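Local coordinates for DUF5012 domain-containing protein (Bacteroides thetaiotaomicron, PDB 5FQ8), which is an uncharacterised Bacteroides lipoprotein of unknown function, built from an Ig-like domain of bacterial surface proteins and a BT_2262-like C-terminal domain, at residues G[33-38]-G[66-70]. Sequence-based numbering, arbitrary orientation.
Sequences FVEPGY and NLVYA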
loop_
_atom_site.group_PDB
_atom_site.type_symbol
_atom_site.label_atom_id
_atom_site.label_comp_id
_atom_site.label_asym_id
_atom_site.label_seq_id
_atom_site.Cartn_x
_atom_site.Cartn_y
_atom_site.Cartn_z
ATOM N N PHE G 33 35.631 -7.988 64.746
ATOM C CA PHE G 33 35.027 -7.741 63.446
ATOM C C PHE G 33 35.117 -8.997 62.596
ATOM O O PHE G 33 36.216 -9.450 62.265
ATOM C CB PHE G 33 35.703 -6.584 62.723
ATOM C CG PHE G 33 35.349 -6.511 61.269
ATOM C CD1 PHE G 33 34.130 -6.007 60.866
ATOM C CD2 PHE G 33 36.229 -6.961 60.300
ATOM C CE1 PHE G 33 33.804 -5.942 59.532
ATOM C CE2 PHE G 33 35.900 -6.898 58.964
ATOM C CZ PHE G 33 34.688 -6.387 58.583
ATOM N N VAL G 34 33.963 -9.532 62.225
ATOM C CA VAL G 34 33.873 -10.736 61.418
ATOM C C VAL G 34 33.507 -10.334 60.003
ATOM O O VAL G 34 32.506 -9.642 59.787
ATOM C CB VAL G 34 32.836 -11.715 61.987
ATOM C CG1 VAL G 34 32.858 -13.008 61.192
ATOM C CG2 VAL G 34 33.109 -11.975 63.448
ATOM N N GLU G 35 34.303 -10.777 59.044
ATOM C CA GLU G 35 34.088 -10.462 57.643
ATOM C C GLU G 35 32.726 -10.964 57.182
ATOM O O GLU G 35 32.505 -12.176 57.129
ATOM C CB GLU G 35 35.209 -11.074 56.800
ATOM C CG GLU G 35 35.015 -10.952 55.305
ATOM C CD GLU G 35 34.814 -9.528 54.859
ATOM O OE1 GLU G 35 35.605 -8.657 55.254
ATOM O OE2 GLU G 35 33.858 -9.276 54.112
ATOM N N PRO G 36 31.795 -10.073 56.845
ATOM C CA PRO G 36 30.467 -10.525 56.397
ATOM C C PRO G 36 30.486 -11.386 55.149
ATOM O O PRO G 36 29.619 -12.254 55.003
ATOM C CB PRO G 36 29.724 -9.208 56.155
ATOM C CG PRO G 36 30.421 -8.220 57.002
ATOM C CD PRO G 36 31.860 -8.613 56.973
ATOM N N GLY G 37 31.423 -11.169 54.238
ATOM C CA GLY G 37 31.593 -12.011 53.072
ATOM C C GLY G 37 31.425 -11.245 51.771
ATOM O O GLY G 37 30.958 -10.110 51.729
ATOM N N TYR G 38 31.809 -11.916 50.694
ATOM C CA TYR G 38 31.727 -11.346 49.356
ATOM C C TYR G 38 31.906 -12.471 48.348
ATOM O O TYR G 38 32.430 -13.539 48.675
ATOM C CB TYR G 38 32.781 -10.261 49.140
ATOM C CG TYR G 38 34.155 -10.698 49.559
ATOM C CD1 TYR G 38 34.986 -11.361 48.682
ATOM C CD2 TYR G 38 34.612 -10.462 50.843
ATOM C CE1 TYR G 38 36.228 -11.773 49.069
ATOM C CE2 TYR G 38 35.849 -10.866 51.234
ATOM C CZ TYR G 38 36.655 -11.520 50.346
ATOM O OH TYR G 38 37.901 -11.925 50.745
ATOM N N ASN G 66 37.716 2.335 57.137
ATOM C CA ASN G 66 37.229 2.024 55.798
ATOM C C ASN G 66 38.009 0.852 55.218
ATOM O O ASN G 66 39.244 0.850 55.243
ATOM C CB ASN G 66 37.361 3.231 54.873
ATOM C CG ASN G 66 36.423 4.343 55.239
ATOM O OD1 ASN G 66 35.321 4.430 54.712
ATOM N ND2 ASN G 66 36.854 5.207 56.145
ATOM N N LEU G 67 37.286 -0.130 54.688
ATOM C CA LEU G 67 37.871 -1.274 54.004
ATOM C C LEU G 67 37.447 -1.230 52.549
ATOM O O LEU G 67 36.270 -1.025 52.253
ATOM C CB LEU G 67 37.424 -2.581 54.638
ATOM C CG LEU G 67 37.668 -2.778 56.126
ATOM C CD1 LEU G 67 36.506 -3.531 56.725
ATOM C CD2 LEU G 67 38.939 -3.548 56.338
ATOM N N VAL G 68 38.403 -1.408 51.646
ATOM C CA VAL G 68 38.138 -1.380 50.212
ATOM C C VAL G 68 38.347 -2.778 49.655
ATOM O O VAL G 68 39.429 -3.355 49.791
ATOM C CB VAL G 68 39.022 -0.353 49.494
ATOM C CG1 VAL G 68 38.853 -0.480 47.996
ATOM C CG2 VAL G 68 38.637 1.026 49.930
ATOM N N TYR G 69 37.304 -3.320 49.041
ATOM C CA TYR G 69 37.332 -4.644 48.440
ATOM C C TYR G 69 37.464 -4.503 46.934
ATOM O O TYR G 69 36.760 -3.696 46.318
ATOM C CB TYR G 69 36.059 -5.421 48.766
ATOM C CG TYR G 69 35.808 -5.694 50.218
ATOM C CD1 TYR G 69 35.268 -4.725 51.042
ATOM C CD2 TYR G 69 36.065 -6.939 50.761
ATOM C CE1 TYR G 69 35.013 -4.980 52.361
ATOM C CE2 TYR G 69 35.811 -7.196 52.077
ATOM C CZ TYR G 69 35.289 -6.212 52.870
ATOM O OH TYR G 69 35.041 -6.476 54.185
ATOM N N ALA G 70 38.342 -5.296 46.336
ATOM C CA ALA G 70 38.534 -5.197 44.898
ATOM C C ALA G 70 38.983 -6.530 44.324
ATOM O O ALA G 70 39.694 -7.303 44.968
ATOM C CB ALA G 70 39.551 -4.108 44.550
#
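Tyr-69 and Glu-35 meet through a hydrogen bond from the phenol to the carboxylate, with Tyr-69 OH 2.5 Å from Glu-35 OE1; at 2.75 Å resolution that shortness carries no weight. The acceptor lies in the plane of the phenol ring, at its edge, and the carboxylate is turned 73° from that ring. A bend at chi2 (56°) helps bring the carboxylate to the phenol. Its other oxygen, OE2, accepts a bond from Gly-37 N at 3.1 Å, on the anti side, and forms a salt bridge with Arg-83 of strand 78-87. The side chains of Tyr-38 and Tyr-69 run at about a right angle to each other, Tyr-38 CD2 lying 3.7 Å from Tyr-69 CE2, while their ring planes make 57°, an oblique pair. Phe-33 brings CZ to 3.9 Å from Leu-67 CD1. Phe-81 stacks on Tyr-69. Shortening Glu-35 to an alanine removes both oxygens, and the Tyr-69 hydroxyl would probably lose its acceptor and Arg-83 this salt-bridge partner. The contact thus joins the loop between strands 24-27 and 38-42 to strand 63-72 of the Ig-like domain, where apolar pairs flank a polar link between a buried tyrosine and a carboxylate whose negative charge is probably offset by Arg-83.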